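Side-chain contact in histidinol-phosphate aminotransferase (Clostridium acetobutylicum, PDB 3FTB), which probably catalyses pyridoxal-phosphate-dependent transamination, as expected of a class I and II aminotransferase assigned to histidine biosynthesis: residues N72-K77 with I209-T214. Numbering follows the deposited sequence.
Sequences NYLKLK and IIRAMT. With PO4 (phosphate ion), chain G; PO4 (phosphate ion), chain E.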
loop_
_atom_site.group_PDB
_atom_site.type_symbol
_atom_site.label_atom_id
_atom_site.label_comp_id
_atom_site.label_asym_id
_atom_site.label_seq_id
_atom_site.Cartn_x
_atom_site.Cartn_y
_atom_site.Cartn_z
ATOM N N ASN A 72 -21.377 -1.261 -7.826
ATOM C CA ASN A 72 -22.388 -2.279 -8.086
ATOM C C ASN A 72 -22.667 -3.067 -6.832
ATOM O O ASN A 72 -23.754 -3.612 -6.653
ATOM C CB ASN A 72 -21.917 -3.251 -9.167
ATOM C CG ASN A 72 -21.905 -2.633 -10.545
ATOM O OD1 ASN A 72 -22.516 -1.589 -10.779
ATOM N ND2 ASN A 72 -21.208 -3.279 -11.474
ATOM N N TYR A 73 -21.647 -3.148 -5.983
ATOM C CA TYR A 73 -21.745 -3.860 -4.726
ATOM C C TYR A 73 -22.626 -3.065 -3.789
ATOM O O TYR A 73 -23.437 -3.625 -3.058
ATOM C CB TYR A 73 -20.359 -4.010 -4.114
ATOM C CG TYR A 73 -20.353 -4.653 -2.750
ATOM C CD1 TYR A 73 -20.777 -5.966 -2.582
ATOM C CD2 TYR A 73 -19.901 -3.961 -1.634
ATOM C CE1 TYR A 73 -20.764 -6.569 -1.346
ATOM C CE2 TYR A 73 -19.882 -4.550 -0.405
ATOM C CZ TYR A 73 -20.319 -5.859 -0.256
ATOM O OH TYR A 73 -20.305 -6.476 0.990
ATOM N N LEU A 74 -22.460 -1.747 -3.822
ATOM C CA LEU A 74 -23.207 -0.865 -2.945
ATOM C C LEU A 74 -24.462 -0.282 -3.614
ATOM O O LEU A 74 -25.253 0.401 -2.969
ATOM C CB LEU A 74 -22.303 0.266 -2.444
ATOM C CG LEU A 74 -20.941 -0.080 -1.827
ATOM C CD1 LEU A 74 -20.192 1.198 -1.544
ATOM C CD2 LEU A 74 -21.060 -0.916 -0.549
ATOM N N LYS A 75 -24.643 -0.557 -4.903
ATOM C CA LYS A 75 -25.743 0.031 -5.670
ATOM C C LYS A 75 -25.779 1.539 -5.475
ATOM O O LYS A 75 -26.800 2.092 -5.073
ATOM C CB LYS A 75 -27.096 -0.564 -5.269
ATOM C CG LYS A 75 -27.167 -2.085 -5.302
ATOM C CD LYS A 75 -26.903 -2.638 -6.692
ATOM C CE LYS A 75 -26.720 -4.150 -6.648
ATOM N NZ LYS A 75 -27.734 -4.778 -5.759
ATOM N N LEU A 76 -24.658 2.194 -5.751
ATOM C CA LEU A 76 -24.562 3.647 -5.667
ATOM C C LEU A 76 -23.654 4.175 -6.765
ATOM O O LEU A 76 -22.603 3.600 -7.030
ATOM C CB LEU A 76 -24.011 4.083 -4.306
ATOM C CG LEU A 76 -24.949 4.859 -3.373
ATOM C CD1 LEU A 76 -26.193 4.053 -3.048
ATOM C CD2 LEU A 76 -24.251 5.317 -2.088
ATOM N N LYS A 77 -24.070 5.267 -7.400
ATOM C CA LYS A 77 -23.260 5.945 -8.404
ATOM C C LYS A 77 -23.008 7.398 -7.972
ATOM O O LYS A 77 -23.582 7.864 -6.982
ATOM C CB LYS A 77 -23.934 5.875 -9.785
ATOM C CG LYS A 77 -24.208 4.452 -10.280
ATOM C CD LYS A 77 -22.919 3.698 -10.479
ATOM C CE LYS A 77 -23.173 2.255 -10.854
ATOM N NZ LYS A 77 -21.953 1.680 -11.476
ATOM N N ILE A 209 -18.078 6.696 5.053
ATOM C CA ILE A 209 -18.110 5.291 5.483
ATOM C C ILE A 209 -16.838 4.546 5.090
ATOM O O ILE A 209 -16.321 4.734 3.986
ATOM C CB ILE A 209 -19.326 4.524 4.885
ATOM C CG1 ILE A 209 -20.629 5.322 5.043
ATOM C CG2 ILE A 209 -19.444 3.149 5.483
ATOM C CD1 ILE A 209 -20.984 5.644 6.459
ATOM N N ILE A 210 -16.347 3.706 6.000
ATOM C CA ILE A 210 -15.203 2.849 5.739
ATOM C C ILE A 210 -15.637 1.378 5.667
ATOM O O ILE A 210 -16.209 0.833 6.621
ATOM C CB ILE A 210 -14.146 3.025 6.837
ATOM C CG1 ILE A 210 -13.670 4.479 6.875
ATOM C CG2 ILE A 210 -12.980 2.098 6.618
ATOM C CD1 ILE A 210 -12.588 4.753 7.913
ATOM N N ARG A 211 -15.412 0.747 4.521
ATOM C CA ARG A 211 -15.648 -0.684 4.414
ATOM C C ARG A 211 -14.326 -1.424 4.265
ATOM O O ARG A 211 -13.288 -0.807 4.068
ATOM C CB ARG A 211 -16.532 -0.996 3.217
ATOM C CG ARG A 211 -17.929 -0.439 3.303
ATOM C CD ARG A 211 -18.751 -1.155 4.316
ATOM N NE ARG A 211 -20.161 -0.817 4.166
ATOM C CZ ARG A 211 -21.054 -1.630 3.621
ATOM N NH1 ARG A 211 -20.671 -2.821 3.186
ATOM N NH2 ARG A 211 -22.323 -1.253 3.521
ATOM N N ALA A 212 -14.376 -2.751 4.346
ATOM C CA ALA A 212 -13.188 -3.579 4.169
ATOM C C ALA A 212 -13.556 -4.970 3.678
ATOM O O ALA A 212 -14.647 -5.471 3.961
ATOM C CB ALA A 212 -12.411 -3.673 5.465
ATOM N N MET A 213 -12.636 -5.582 2.938
ATOM C CA MET A 213 -12.789 -6.955 2.470
ATOM C C MET A 213 -11.953 -7.868 3.352
ATOM O O MET A 213 -11.861 -9.073 3.116
ATOM C CB MET A 213 -12.297 -7.084 1.029
ATOM C CG MET A 213 -13.147 -6.375 -0.035
ATOM S SD MET A 213 -12.693 -6.922 -1.703
ATOM C CE MET A 213 -13.366 -8.594 -1.685
ATOM N N THR A 214 -11.346 -7.265 4.371
ATOM C CA THR A 214 -10.357 -7.918 5.229
ATOM C C THR A 214 -10.939 -8.899 6.241
ATOM O O THR A 214 -10.375 -9.955 6.474
ATOM C CB THR A 214 -9.550 -6.868 5.996
ATOM O OG1 THR A 214 -9.156 -5.828 5.092
ATOM C CG2 THR A 214 -8.327 -7.498 6.627
HETATM P P PO4 G . -23.655 -3.984 1.777
HETATM O O1 PO4 G . -22.189 -4.235 2.027
HETATM O O2 PO4 G . -23.911 -3.982 0.285
HETATM O O3 PO4 G . -24.464 -5.074 2.450
HETATM O O4 PO4 G . -24.090 -2.647 2.336
HETATM P P PO4 E . -7.335 -3.743 7.540
HETATM O O1 PO4 E . -6.302 -2.717 7.150
HETATM O O2 PO4 E . -8.518 -3.657 6.622
HETATM O O3 PO4 E . -6.776 -5.138 7.423
HETATM O O4 PO4 E . -7.785 -3.450 8.947
#
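The guanidinium of Arg-211 carries Leu-74 CD2 over one face, 4.0 Å above its plane, and meets the phosphate ion of chain G at its edge; the Tyr-73 ring has the O2 of that ion above one face. This is helix-on-sheet packing in the large domain of a fold type I pyridoxal-phosphate enzyme: the C-terminal end of helix 64-74 lies beside strand 207-212 of the seven-stranded mixed sheet. The site illustrates how one arginine can lie against an aliphatic side chain with its face and take an anion at its edge. A turn about CB-CG (chi2 -71°) bends the Arg-211 chain; NE forms a salt bridge with Glu-184, which probably helps fix the group's rotation. NH2 gives a nearly straight hydrogen bond of 2.5 Å to phosphate O4; the matching NH1 to O1 bond is modelled at 2.4 Å, a doubtful length. In Tyr-73, chi1 176° swings the ring away from the backbone N and out toward Arg-211, its plane 78° from the guanidinium and CE2 4.1 Å from Arg-211 NH1. The ion, probably from the crystallisation liquor, sits between the two side chains, with Tyr-73 OH 3.1 Å from its O1. A second phosphate, of chain E, probably marks the cofactor's phosphate site, near Ala-87 and Ser-88; Thr-214 OG1 donates to its O2 at 2.7 Å.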